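Putative diflavin flavoprotein A 3 (Synechocystis sp., PDB 6H0C) probably mediates electron transfer from NADH to oxygen, reducing it to water, this chain being its flavodiiron core, a metallo-β-lactamase-like domain followed by a flavodoxin-like domain. Local coordinates at residues 5-8 against 14-17; 112-117 against 125-130; 281-286 against 394-399; 327-332 against 355-360. All coordinates share one frame; numbering follows the deposited sequence.

How the contacts relate
Contacts 1 and 2 belong to the metallo-β-lactamase-like part of the chain, contacts 3 and 4 to the flavodoxin-like part. The first pair reach the same seven-stranded sheet at its two outermost strands, 4-11 and 127-129, with centres 26 Å apart and nearest atoms about 17 Å apart. In the flavodoxin-like part, both segments of contact 4 fall between those of contact 3 along the chain, and the two centres lie 22 Å apart. Across the two parts the closest approach is between contacts 2 and 4, about 15 Å between nearest atoms. No two contacts touch, and all four are packing within the two domains.

Contact 1. Residues 5-8 against 14-17; sequences VQIC and TTVF
F17, C8 and I7 bury the most surface where the first two strands of the chain form a β hairpin, their segments running at 165° to each other. I7 and F17 are an antiparallel non-hydrogen-bonded pair, with their side chains side by side and pointing the same way. With I7 CG1 beside the backbone N (chi1 -54°), the chain runs along the ring: CD1 lies 3.5 Å from F17 CE1, and I7 CG1 sits 3.7 Å from F17 CD1. The other branch, CG2, stands 4.2 Å above one face of the F17 ring, offset toward the rim. V5 CG1 comes to the ring edge, near its plane, 4.2 Å from F17 CD1.

C8 and V16 are the next, hydrogen-bonded pair, on the opposite face of the sheet. C8 N donates to V16 O at 3.1 Å, in the carbonyl plane. The return bond from V16 N to C8 O is shorter, 2.8 Å, and nearly straight (165° at the hydrogen). C8 O also has T15 CG2 at 3.3 Å. C8 CB meets V16 CG1 at 4.0 Å; V183 lies against both side chains.

Helix 60-70 covers the face of V5, I7 and F17, through T66 and L67. Strand 4-11 is an outermost strand of its sheet, whereas strand 14-21 bonds onward to strand 37-45. The chemistry is thus divided: a reciprocal pair of peptide bonds fixes the register, while aliphatic carbons against an aromatic ring supply the apolar contact on the helix-covered face.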
loop_
_atom_site.group_PDB
_atom_site.type_symbol
_atom_site.label_atom_id
_atom_site.label_comp_id
_atom_site.label_asym_id
_atom_site.label_seq_id
_atom_site.Cartn_x
_atom_site.Cartn_y
_atom_site.Cartn_z
ATOM N N VAL A 5 3.825 3.646 22.483
ATOM C CA VAL A 5 4.541 2.522 21.900
ATOM C C VAL A 5 4.398 1.303 22.805
ATOM O O VAL A 5 4.832 1.312 23.956
ATOM C CB VAL A 5 6.039 2.834 21.679
ATOM C CG1 VAL A 5 6.754 1.622 21.095
ATOM C CG2 VAL A 5 6.207 4.059 20.776
ATOM N N GLN A 6 3.773 0.257 22.277
ATOM C CA GLN A 6 3.580 -0.973 23.025
ATOM C C GLN A 6 4.660 -1.968 22.647
ATOM O O GLN A 6 4.857 -2.264 21.467
ATOM C CB GLN A 6 2.197 -1.549 22.750
ATOM C CG GLN A 6 1.888 -2.835 23.475
ATOM C CD GLN A 6 0.503 -3.337 23.135
ATOM O OE1 GLN A 6 0.066 -3.260 21.983
ATOM N NE2 GLN A 6 -0.207 -3.842 24.138
ATOM N N ILE A 7 5.371 -2.469 23.652
ATOM C CA ILE A 7 6.499 -3.365 23.422
ATOM C C ILE A 7 6.179 -4.748 23.950
ATOM O O ILE A 7 5.667 -4.889 25.056
ATOM C CB ILE A 7 7.795 -2.849 24.098
ATOM C CG1 ILE A 7 8.103 -1.420 23.656
ATOM C CG2 ILE A 7 8.979 -3.773 23.796
ATOM C CD1 ILE A 7 9.409 -0.906 24.199
ATOM N N CYS A 8 6.486 -5.773 23.165
ATOM C CA CYS A 8 6.189 -7.125 23.585
ATOM C C CYS A 8 7.125 -8.123 22.911
ATOM O O CYS A 8 7.327 -8.072 21.693
ATOM C CB CYS A 8 4.724 -7.445 23.274
ATOM S SG CYS A 8 4.126 -9.006 23.946
ATOM N N THR A 14 12.957 -12.092 19.353
ATOM C CA THR A 14 12.093 -11.229 18.562
ATOM C C THR A 14 11.122 -10.405 19.398
ATOM O O THR A 14 10.384 -10.932 20.237
ATOM C CB THR A 14 11.280 -12.042 17.542
ATOM O OG1 THR A 14 12.138 -12.966 16.854
ATOM C CG2 THR A 14 10.610 -11.105 16.539
ATOM N N THR A 15 11.113 -9.105 19.128
ATOM C CA THR A 15 10.265 -8.167 19.845
ATOM C C THR A 15 9.456 -7.314 18.873
ATOM O O THR A 15 9.969 -6.921 17.822
ATOM C CB THR A 15 11.109 -7.250 20.739
ATOM O OG1 THR A 15 11.995 -8.053 21.532
ATOM C CG2 THR A 15 10.220 -6.396 21.641
ATOM N N VAL A 16 8.196 -7.040 19.212
ATOM C CA VAL A 16 7.413 -6.072 18.438
ATOM C C VAL A 16 7.307 -4.722 19.162
ATOM O O VAL A 16 7.183 -4.650 20.390
ATOM C CB VAL A 16 5.993 -6.582 18.124
ATOM C CG1 VAL A 16 5.166 -6.681 19.395
ATOM C CG2 VAL A 16 5.316 -5.647 17.138
ATOM N N PHE A 17 7.398 -3.656 18.384
ATOM C CA PHE A 17 7.165 -2.303 18.875
ATOM C C PHE A 17 5.946 -1.773 18.143
ATOM O O PHE A 17 6.047 -1.424 16.966
ATOM C CB PHE A 17 8.375 -1.386 18.614
ATOM C CG PHE A 17 9.606 -1.740 19.402
ATOM C CD1 PHE A 17 10.011 -0.947 20.463
ATOM C CD2 PHE A 17 10.365 -2.854 19.078
ATOM C CE1 PHE A 17 11.152 -1.264 21.204
ATOM C CE2 PHE A 17 11.504 -3.180 19.811
ATOM C CZ PHE A 17 11.896 -2.378 20.879
#

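Contact 2. Residues 112-117 against 125-130; sequences QNLEKL and NPIQVM
Between 112-117 and 125-130 the nearest CA atoms, those of E115 and I127, are still 9.3 Å apart, so side chains must bridge the gap. The two elements, helix 108-117 and strand 127-129, belong to a β-α-β unit of the metallo-β-lactamase-like domain: strand 103-106 leads into the helix, and the chain returns as strand 127-129, parallel to strand 103-106 and outermost in the sheet. No hydrogen bond links the two segments, and the surface they bury together is only 99 Å².

More than half of that surface belongs to I127, whose CB is directed toward the helix. Its CG1 branch is extended, with CD1 anti to CA (chi2 167°), and the terminal methyl reaches the helix first. Two residues receive it. L114, buried and also directed toward the strand, offers CD2; its CG lies roughly opposite the backbone N (chi1 -159°). E115 contributes aliphatic carbon, because CG is the atom that approaches I127; beyond CG the carboxylate leads away from the I127 methyl, and the residue is exposed.

Buried L114 also rests on I104 of the preceding strand and on L92 of helix 86-98. I127 also touches A111, one turn earlier on its own partner helix. Just before the strand, N125 ND2 is bonded to the carbonyls of A99 and A102.

At the centre of the contact, I127 CD1 lies 4.3 Å from L114 CD2 and equally 4.3 Å from E115 CG, and the two approaches subtend about 104° at that methyl carbon.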
loop_
_atom_site.group_PDB
_atom_site.type_symbol
_atom_site.label_atom_id
_atom_site.label_comp_id
_atom_site.label_asym_id
_atom_site.label_seq_id
_atom_site.Cartn_x
_atom_site.Cartn_y
_atom_site.Cartn_z
ATOM N N GLN A 112 15.193 1.895 -5.500
ATOM C CA GLN A 112 15.081 2.986 -6.465
ATOM C C GLN A 112 14.313 4.166 -5.878
ATOM O O GLN A 112 14.716 5.322 -6.024
ATOM C CB GLN A 112 14.401 2.497 -7.740
ATOM C CG GLN A 112 15.201 1.459 -8.486
ATOM C CD GLN A 112 14.378 0.700 -9.498
ATOM O OE1 GLN A 112 13.159 0.851 -9.566
ATOM N NE2 GLN A 112 15.041 -0.133 -10.288
ATOM N N ASN A 113 13.206 3.861 -5.204
ATOM C CA ASN A 113 12.398 4.869 -4.524
ATOM C C ASN A 113 13.218 5.627 -3.468
ATOM O O ASN A 113 13.303 6.865 -3.477
ATOM C CB ASN A 113 11.175 4.192 -3.891
ATOM C CG ASN A 113 10.130 5.182 -3.417
ATOM O OD1 ASN A 113 10.222 6.383 -3.692
ATOM N ND2 ASN A 113 9.120 4.680 -2.709
ATOM N N LEU A 114 13.846 4.859 -2.581
ATOM C CA LEU A 114 14.617 5.393 -1.464
ATOM C C LEU A 114 15.774 6.283 -1.922
ATOM O O LEU A 114 16.102 7.274 -1.270
ATOM C CB LEU A 114 15.144 4.238 -0.617
ATOM C CG LEU A 114 15.550 4.506 0.829
ATOM C CD1 LEU A 114 14.403 5.117 1.600
ATOM C CD2 LEU A 114 16.004 3.208 1.479
ATOM N N GLU A 115 16.391 5.927 -3.043
ATOM C CA GLU A 115 17.491 6.720 -3.581
ATOM C C GLU A 115 16.998 8.108 -3.972
ATOM O O GLU A 115 17.657 9.106 -3.704
ATOM C CB GLU A 115 18.143 6.008 -4.773
ATOM C CG GLU A 115 18.935 4.750 -4.374
ATOM C CD GLU A 115 19.462 3.949 -5.563
ATOM O OE1 GLU A 115 19.887 2.790 -5.348
ATOM O OE2 GLU A 115 19.449 4.471 -6.703
ATOM N N LYS A 116 15.826 8.183 -4.585
ATOM C CA LYS A 116 15.251 9.489 -4.881
ATOM C C LYS A 116 14.855 10.183 -3.581
ATOM O O LYS A 116 15.275 11.306 -3.336
ATOM C CB LYS A 116 14.052 9.365 -5.828
ATOM C CG LYS A 116 14.432 8.834 -7.213
ATOM C CD LYS A 116 13.295 8.960 -8.218
ATOM C CE LYS A 116 12.094 8.103 -7.835
ATOM N NZ LYS A 116 12.338 6.642 -8.028
ATOM N N LEU A 117 14.081 9.497 -2.736
ATOM C CA LEU A 117 13.587 10.068 -1.478
ATOM C C LEU A 117 14.676 10.637 -0.573
ATOM O O LEU A 117 14.460 11.638 0.100
ATOM C CB LEU A 117 12.803 9.021 -0.695
ATOM C CG LEU A 117 11.464 8.603 -1.292
ATOM C CD1 LEU A 117 10.765 7.573 -0.411
ATOM C CD2 LEU A 117 10.600 9.831 -1.473
ATOM N N ASN A 125 23.972 5.358 4.234
ATOM C CA ASN A 125 24.042 3.950 4.592
ATOM C C ASN A 125 23.939 3.126 3.332
ATOM O O ASN A 125 23.182 3.476 2.425
ATOM C CB ASN A 125 22.923 3.555 5.554
ATOM C CG ASN A 125 22.987 4.301 6.853
ATOM O OD1 ASN A 125 22.840 5.521 6.887
ATOM N ND2 ASN A 125 23.191 3.574 7.939
ATOM N N PRO A 126 24.692 2.024 3.267
ATOM C CA PRO A 126 24.602 1.186 2.074
ATOM C C PRO A 126 23.248 0.483 2.013
ATOM O O PRO A 126 22.613 0.241 3.046
ATOM C CB PRO A 126 25.749 0.191 2.261
ATOM C CG PRO A 126 25.870 0.059 3.735
ATOM C CD PRO A 126 25.556 1.430 4.299
ATOM N N ILE A 127 22.809 0.193 0.795
ATOM C CA ILE A 127 21.582 -0.546 0.549
ATOM C C ILE A 127 21.920 -1.900 -0.042
ATOM O O ILE A 127 22.663 -1.986 -1.024
ATOM C CB ILE A 127 20.652 0.199 -0.421
ATOM C CG1 ILE A 127 20.181 1.517 0.189
ATOM C CG2 ILE A 127 19.466 -0.677 -0.804
ATOM C CD1 ILE A 127 19.517 2.446 -0.814
ATOM N N GLN A 128 21.386 -2.957 0.555
ATOM C CA GLN A 128 21.510 -4.278 -0.037
ATOM C C GLN A 128 20.144 -4.724 -0.553
ATOM O O GLN A 128 19.211 -4.941 0.226
ATOM C CB GLN A 128 22.072 -5.280 0.969
ATOM C CG GLN A 128 22.336 -6.666 0.385
ATOM C CD GLN A 128 22.961 -7.624 1.394
ATOM O OE1 GLN A 128 23.629 -7.205 2.345
ATOM N NE2 GLN A 128 22.737 -8.919 1.192
ATOM N N VAL A 129 20.027 -4.841 -1.873
ATOM C CA VAL A 129 18.772 -5.225 -2.507
ATOM C C VAL A 129 18.500 -6.725 -2.386
ATOM O O VAL A 129 19.381 -7.553 -2.606
ATOM C CB VAL A 129 18.764 -4.827 -3.985
ATOM C CG1 VAL A 129 17.513 -5.333 -4.660
ATOM C CG2 VAL A 129 18.866 -3.317 -4.111
ATOM N N MET A 130 17.269 -7.067 -2.031
ATOM C CA MET A 130 16.873 -8.464 -1.919
ATOM C C MET A 130 15.822 -8.840 -2.971
ATOM O O MET A 130 14.865 -8.099 -3.233
ATOM C CB MET A 130 16.354 -8.761 -0.509
ATOM C CG MET A 130 17.402 -8.602 0.600
ATOM S SD MET A 130 18.758 -9.801 0.471
ATOM C CE MET A 130 19.521 -9.643 2.088
#

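Contact 3. Residues 281-286 against 394-399; sequences TKAGVA and DFAQAL
A283 and A396 form the tight part of this contact: their CB atoms are 3.4 Å apart, closer than usual van der Waals contact between carbons. Alanine methyls on both sides let the turn come close to the helix, and the nearest CA atoms, those of V285 and A396, are 6.1 Å apart. V285 leans on the same methyl, with CG2 at 3.9 Å from A396 CB. Its other branch, CG1, lies anti to the backbone N (chi1 171°) and meets L399 CD1 more loosely, at 4.4 Å.

Toward solvent the packing gives way to polar groups. A type I turn from T281 to G284 is closed by G284 N bonding T281 O at 3.0 Å, and the exposed glycine has positive phi (81°). K282 salt-bridges E389, and K400 NZ bonds A283 O, so both lysine links tie the turn to helix 382-404.

The turn connects helix 268-281 to strand 286-291, an outermost strand of the flavodoxin-like parallel sheet. Helix 382-404 packs against the sheet with F395 and L399 on L341 of strand 341-348, while V285 and L399 share V258 of strand 257-262.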
loop_
_atom_site.group_PDB
_atom_site.type_symbol
_atom_site.label_atom_id
_atom_site.label_comp_id
_atom_site.label_asym_id
_atom_site.label_seq_id
_atom_site.Cartn_x
_atom_site.Cartn_y
_atom_site.Cartn_z
ATOM N N THR A 281 -15.564 -0.770 -6.180
ATOM C CA THR A 281 -15.557 -2.163 -5.739
ATOM C C THR A 281 -16.714 -2.470 -4.783
ATOM O O THR A 281 -17.255 -3.583 -4.786
ATOM C CB THR A 281 -14.228 -2.553 -5.046
ATOM O OG1 THR A 281 -14.015 -1.721 -3.899
ATOM C CG2 THR A 281 -13.053 -2.421 -6.009
ATOM N N LYS A 282 -17.112 -1.501 -3.965
ATOM C CA LYS A 282 -18.209 -1.781 -3.052
ATOM C C LYS A 282 -19.507 -1.914 -3.849
ATOM O O LYS A 282 -20.484 -2.479 -3.368
ATOM C CB LYS A 282 -18.331 -0.708 -1.966
ATOM C CG LYS A 282 -19.048 0.563 -2.373
ATOM C CD LYS A 282 -19.177 1.477 -1.164
ATOM C CE LYS A 282 -19.913 2.760 -1.490
ATOM N NZ LYS A 282 -19.853 3.716 -0.347
ATOM N N ALA A 283 -19.504 -1.414 -5.079
ATOM C CA ALA A 283 -20.693 -1.469 -5.913
ATOM C C ALA A 283 -20.667 -2.727 -6.773
ATOM O O ALA A 283 -21.446 -2.862 -7.710
ATOM C CB ALA A 283 -20.803 -0.207 -6.784
ATOM N N GLY A 284 -19.758 -3.646 -6.462
ATOM C CA GLY A 284 -19.728 -4.931 -7.145
ATOM C C GLY A 284 -19.043 -4.928 -8.502
ATOM O O GLY A 284 -19.245 -5.833 -9.312
ATOM N N VAL A 285 -18.228 -3.910 -8.753
ATOM C CA VAL A 285 -17.428 -3.849 -9.974
ATOM C C VAL A 285 -15.949 -3.936 -9.587
ATOM O O VAL A 285 -15.519 -3.290 -8.626
ATOM C CB VAL A 285 -17.719 -2.556 -10.773
ATOM C CG1 VAL A 285 -16.736 -2.378 -11.929
ATOM C CG2 VAL A 285 -19.159 -2.572 -11.278
ATOM N N ALA A 286 -15.189 -4.754 -10.315
ATOM C CA ALA A 286 -13.766 -4.953 -10.039
ATOM C C ALA A 286 -12.938 -3.737 -10.455
ATOM O O ALA A 286 -13.298 -3.020 -11.396
ATOM C CB ALA A 286 -13.250 -6.207 -10.756
ATOM N N ASP A 394 -21.165 5.930 -8.537
ATOM C CA ASP A 394 -21.877 6.397 -9.733
ATOM C C ASP A 394 -21.314 5.780 -11.018
ATOM O O ASP A 394 -22.066 5.363 -11.899
ATOM C CB ASP A 394 -21.821 7.924 -9.839
ATOM C CG ASP A 394 -22.713 8.618 -8.829
ATOM O OD1 ASP A 394 -23.601 7.952 -8.253
ATOM O OD2 ASP A 394 -22.529 9.837 -8.617
ATOM N N PHE A 395 -19.988 5.740 -11.114
ATOM C CA PHE A 395 -19.296 5.144 -12.253
ATOM C C PHE A 395 -19.708 3.677 -12.382
ATOM O O PHE A 395 -20.045 3.209 -13.471
ATOM C CB PHE A 395 -17.772 5.280 -12.078
ATOM C CG PHE A 395 -16.970 5.111 -13.353
ATOM C CD1 PHE A 395 -16.571 3.852 -13.783
ATOM C CD2 PHE A 395 -16.588 6.213 -14.102
ATOM C CE1 PHE A 395 -15.820 3.700 -14.941
ATOM C CE2 PHE A 395 -15.833 6.065 -15.256
ATOM C CZ PHE A 395 -15.450 4.809 -15.675
ATOM N N ALA A 396 -19.698 2.965 -11.259
ATOM C CA ALA A 396 -20.057 1.545 -11.241
ATOM C C ALA A 396 -21.490 1.293 -11.716
ATOM O O ALA A 396 -21.731 0.416 -12.552
ATOM C CB ALA A 396 -19.867 0.978 -9.853
ATOM N N GLN A 397 -22.434 2.052 -11.166
ATOM C CA GLN A 397 -23.841 1.982 -11.573
ATOM C C GLN A 397 -24.014 2.240 -13.069
ATOM O O GLN A 397 -24.789 1.554 -13.741
ATOM C CB GLN A 397 -24.682 2.998 -10.794
ATOM C CG GLN A 397 -24.491 2.985 -9.284
ATOM C CD GLN A 397 -25.152 1.802 -8.609
ATOM O OE1 GLN A 397 -25.032 0.664 -9.064
ATOM N NE2 GLN A 397 -25.861 2.068 -7.512
ATOM N N ALA A 398 -23.310 3.249 -13.580
ATOM C CA ALA A 398 -23.375 3.581 -14.998
ATOM C C ALA A 398 -22.920 2.394 -15.833
ATOM O O ALA A 398 -23.559 2.049 -16.825
ATOM C CB ALA A 398 -22.534 4.800 -15.302
ATOM N N LEU A 399 -21.825 1.758 -15.419
ATOM C CA LEU A 399 -21.322 0.575 -16.120
ATOM C C LEU A 399 -22.325 -0.580 -16.079
ATOM O O LEU A 399 -22.541 -1.256 -17.087
ATOM C CB LEU A 399 -19.979 0.119 -15.530
ATOM C CG LEU A 399 -18.739 0.921 -15.930
ATOM C CD1 LEU A 399 -17.499 0.350 -15.273
ATOM C CD2 LEU A 399 -18.572 0.946 -17.443
#

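Contact 4. Residues 327-332 against 355-360; sequences TALGIT and IDMLEN
L329 lies across from M357 and L358, sliding past L358 in the opposite direction while meeting M357 tip to tip. Each methyl has its own partner: CD2 is 3.9 Å from M357 SD, and CD1 is 4.1 Å from L358 CD2. The branching at L329 CG, held anti to the backbone N (chi1 166°), allows one leucine to engage both neighbours. In M357, CG lies opposite the backbone N (chi1 -175°) and a bend at chi2 (-84°) brings SD to L329; the further bend at chi3 orients the terminal CE methyl.

The evidence for a light contact is consistent: no hydrogen bond crosses it, the nearest CA atoms, of L329 and L358, are 8.1 Å apart, and the buried surface totals 100 Å².

Helices 323-335 and 353-364 thus lie next to each other on one face of the flavodoxin-like parallel sheet. Both reach F312 of strand 309-313, through A328 and T332 from one, the T332 hydroxyl being bonded back to A328 O, and L358 from the other. Beyond them, I331 packs on helix 297-306, and D356 and E359 salt-bridge R375 on strand 368-377.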
loop_
_atom_site.group_PDB
_atom_site.type_symbol
_atom_site.label_atom_id
_atom_site.label_comp_id
_atom_site.label_asym_id
_atom_site.label_seq_id
_atom_site.Cartn_x
_atom_site.Cartn_y
_atom_site.Cartn_z
ATOM N N THR A 327 2.504 9.167 -21.123
ATOM C CA THR A 327 2.740 7.944 -21.875
ATOM C C THR A 327 1.585 6.945 -21.685
ATOM O O THR A 327 1.177 6.302 -22.652
ATOM C CB THR A 327 4.080 7.283 -21.493
ATOM O OG1 THR A 327 4.073 6.958 -20.105
ATOM C CG2 THR A 327 5.235 8.237 -21.783
ATOM N N ALA A 328 1.053 6.815 -20.467
ATOM C CA ALA A 328 -0.134 5.963 -20.247
ATOM C C ALA A 328 -1.314 6.430 -21.116
ATOM O O ALA A 328 -2.078 5.616 -21.640
ATOM C CB ALA A 328 -0.538 5.953 -18.764
ATOM N N LEU A 329 -1.454 7.747 -21.260
ATOM C CA LEU A 329 -2.518 8.325 -22.080
ATOM C C LEU A 329 -2.417 7.838 -23.531
ATOM O O LEU A 329 -3.426 7.481 -24.145
ATOM C CB LEU A 329 -2.463 9.857 -22.026
ATOM C CG LEU A 329 -3.282 10.630 -23.065
ATOM C CD1 LEU A 329 -4.761 10.491 -22.787
ATOM C CD2 LEU A 329 -2.874 12.101 -23.102
ATOM N N GLY A 330 -1.200 7.820 -24.072
ATOM C CA GLY A 330 -0.977 7.350 -25.428
ATOM C C GLY A 330 -1.361 5.893 -25.608
ATOM O O GLY A 330 -2.014 5.515 -26.590
ATOM N N ILE A 331 -0.948 5.063 -24.657
ATOM C CA ILE A 331 -1.257 3.641 -24.716
ATOM C C ILE A 331 -2.757 3.435 -24.591
ATOM O O ILE A 331 -3.335 2.595 -25.280
ATOM C CB ILE A 331 -0.510 2.853 -23.613
ATOM C CG1 ILE A 331 1.008 2.983 -23.814
ATOM C CG2 ILE A 331 -0.938 1.388 -23.609
ATOM C CD1 ILE A 331 1.835 2.471 -22.647
ATOM N N THR A 332 -3.395 4.215 -23.725
ATOM C CA THR A 332 -4.832 4.091 -23.532
ATOM C C THR A 332 -5.584 4.499 -24.800
ATOM O O THR A 332 -6.470 3.780 -25.261
ATOM C CB THR A 332 -5.306 4.933 -22.335
ATOM O OG1 THR A 332 -4.680 4.447 -21.140
ATOM C CG2 THR A 332 -6.825 4.839 -22.175
ATOM N N ILE A 355 -5.426 17.973 -15.383
ATOM C CA ILE A 355 -6.808 17.501 -15.381
ATOM C C ILE A 355 -7.563 18.014 -16.611
ATOM O O ILE A 355 -8.283 17.256 -17.279
ATOM C CB ILE A 355 -7.531 17.935 -14.093
ATOM C CG1 ILE A 355 -6.851 17.292 -12.882
ATOM C CG2 ILE A 355 -9.007 17.566 -14.153
ATOM C CD1 ILE A 355 -7.342 17.802 -11.549
ATOM N N ASP A 356 -7.387 19.298 -16.918
ATOM C CA ASP A 356 -7.991 19.876 -18.115
ATOM C C ASP A 356 -7.492 19.148 -19.372
ATOM O O ASP A 356 -8.285 18.790 -20.249
ATOM C CB ASP A 356 -7.688 21.374 -18.213
ATOM C CG ASP A 356 -8.235 22.169 -17.032
ATOM O OD1 ASP A 356 -9.216 21.722 -16.392
ATOM O OD2 ASP A 356 -7.676 23.253 -16.751
ATOM N N MET A 357 -6.182 18.917 -19.446
ATOM C CA MET A 357 -5.587 18.247 -20.599
ATOM C C MET A 357 -6.232 16.874 -20.820
ATOM O O MET A 357 -6.688 16.555 -21.920
ATOM C CB MET A 357 -4.072 18.111 -20.413
ATOM C CG MET A 357 -3.331 17.524 -21.612
ATOM S SD MET A 357 -3.334 15.716 -21.660
ATOM C CE MET A 357 -2.366 15.306 -20.199
ATOM N N LEU A 358 -6.282 16.070 -19.763
ATOM C CA LEU A 358 -6.875 14.739 -19.850
ATOM C C LEU A 358 -8.362 14.770 -20.234
ATOM O O LEU A 358 -8.809 14.001 -21.094
ATOM C CB LEU A 358 -6.693 14.000 -18.525
ATOM C CG LEU A 358 -5.268 13.554 -18.193
ATOM C CD1 LEU A 358 -5.223 12.980 -16.789
ATOM C CD2 LEU A 358 -4.768 12.538 -19.217
ATOM N N GLU A 359 -9.128 15.649 -19.598
ATOM C CA GLU A 359 -10.551 15.741 -19.885
ATOM C C GLU A 359 -10.761 16.053 -21.367
ATOM O O GLU A 359 -11.565 15.414 -22.045
ATOM C CB GLU A 359 -11.199 16.811 -19.004
ATOM C CG GLU A 359 -12.689 17.035 -19.252
ATOM C CD GLU A 359 -13.307 17.990 -18.243
ATOM O OE1 GLU A 359 -12.778 19.109 -18.080
ATOM O OE2 GLU A 359 -14.312 17.612 -17.606
ATOM N N ASN A 360 -10.006 17.027 -21.862
ATOM C CA ASN A 360 -10.089 17.454 -23.254
ATOM C C ASN A 360 -9.706 16.375 -24.246
ATOM O O ASN A 360 -10.367 16.208 -25.274
ATOM C CB ASN A 360 -9.196 18.664 -23.487
ATOM C CG ASN A 360 -9.805 19.926 -22.971
ATOM O OD1 ASN A 360 -11.027 20.049 -22.903
ATOM N ND2 ASN A 360 -8.963 20.881 -22.601
#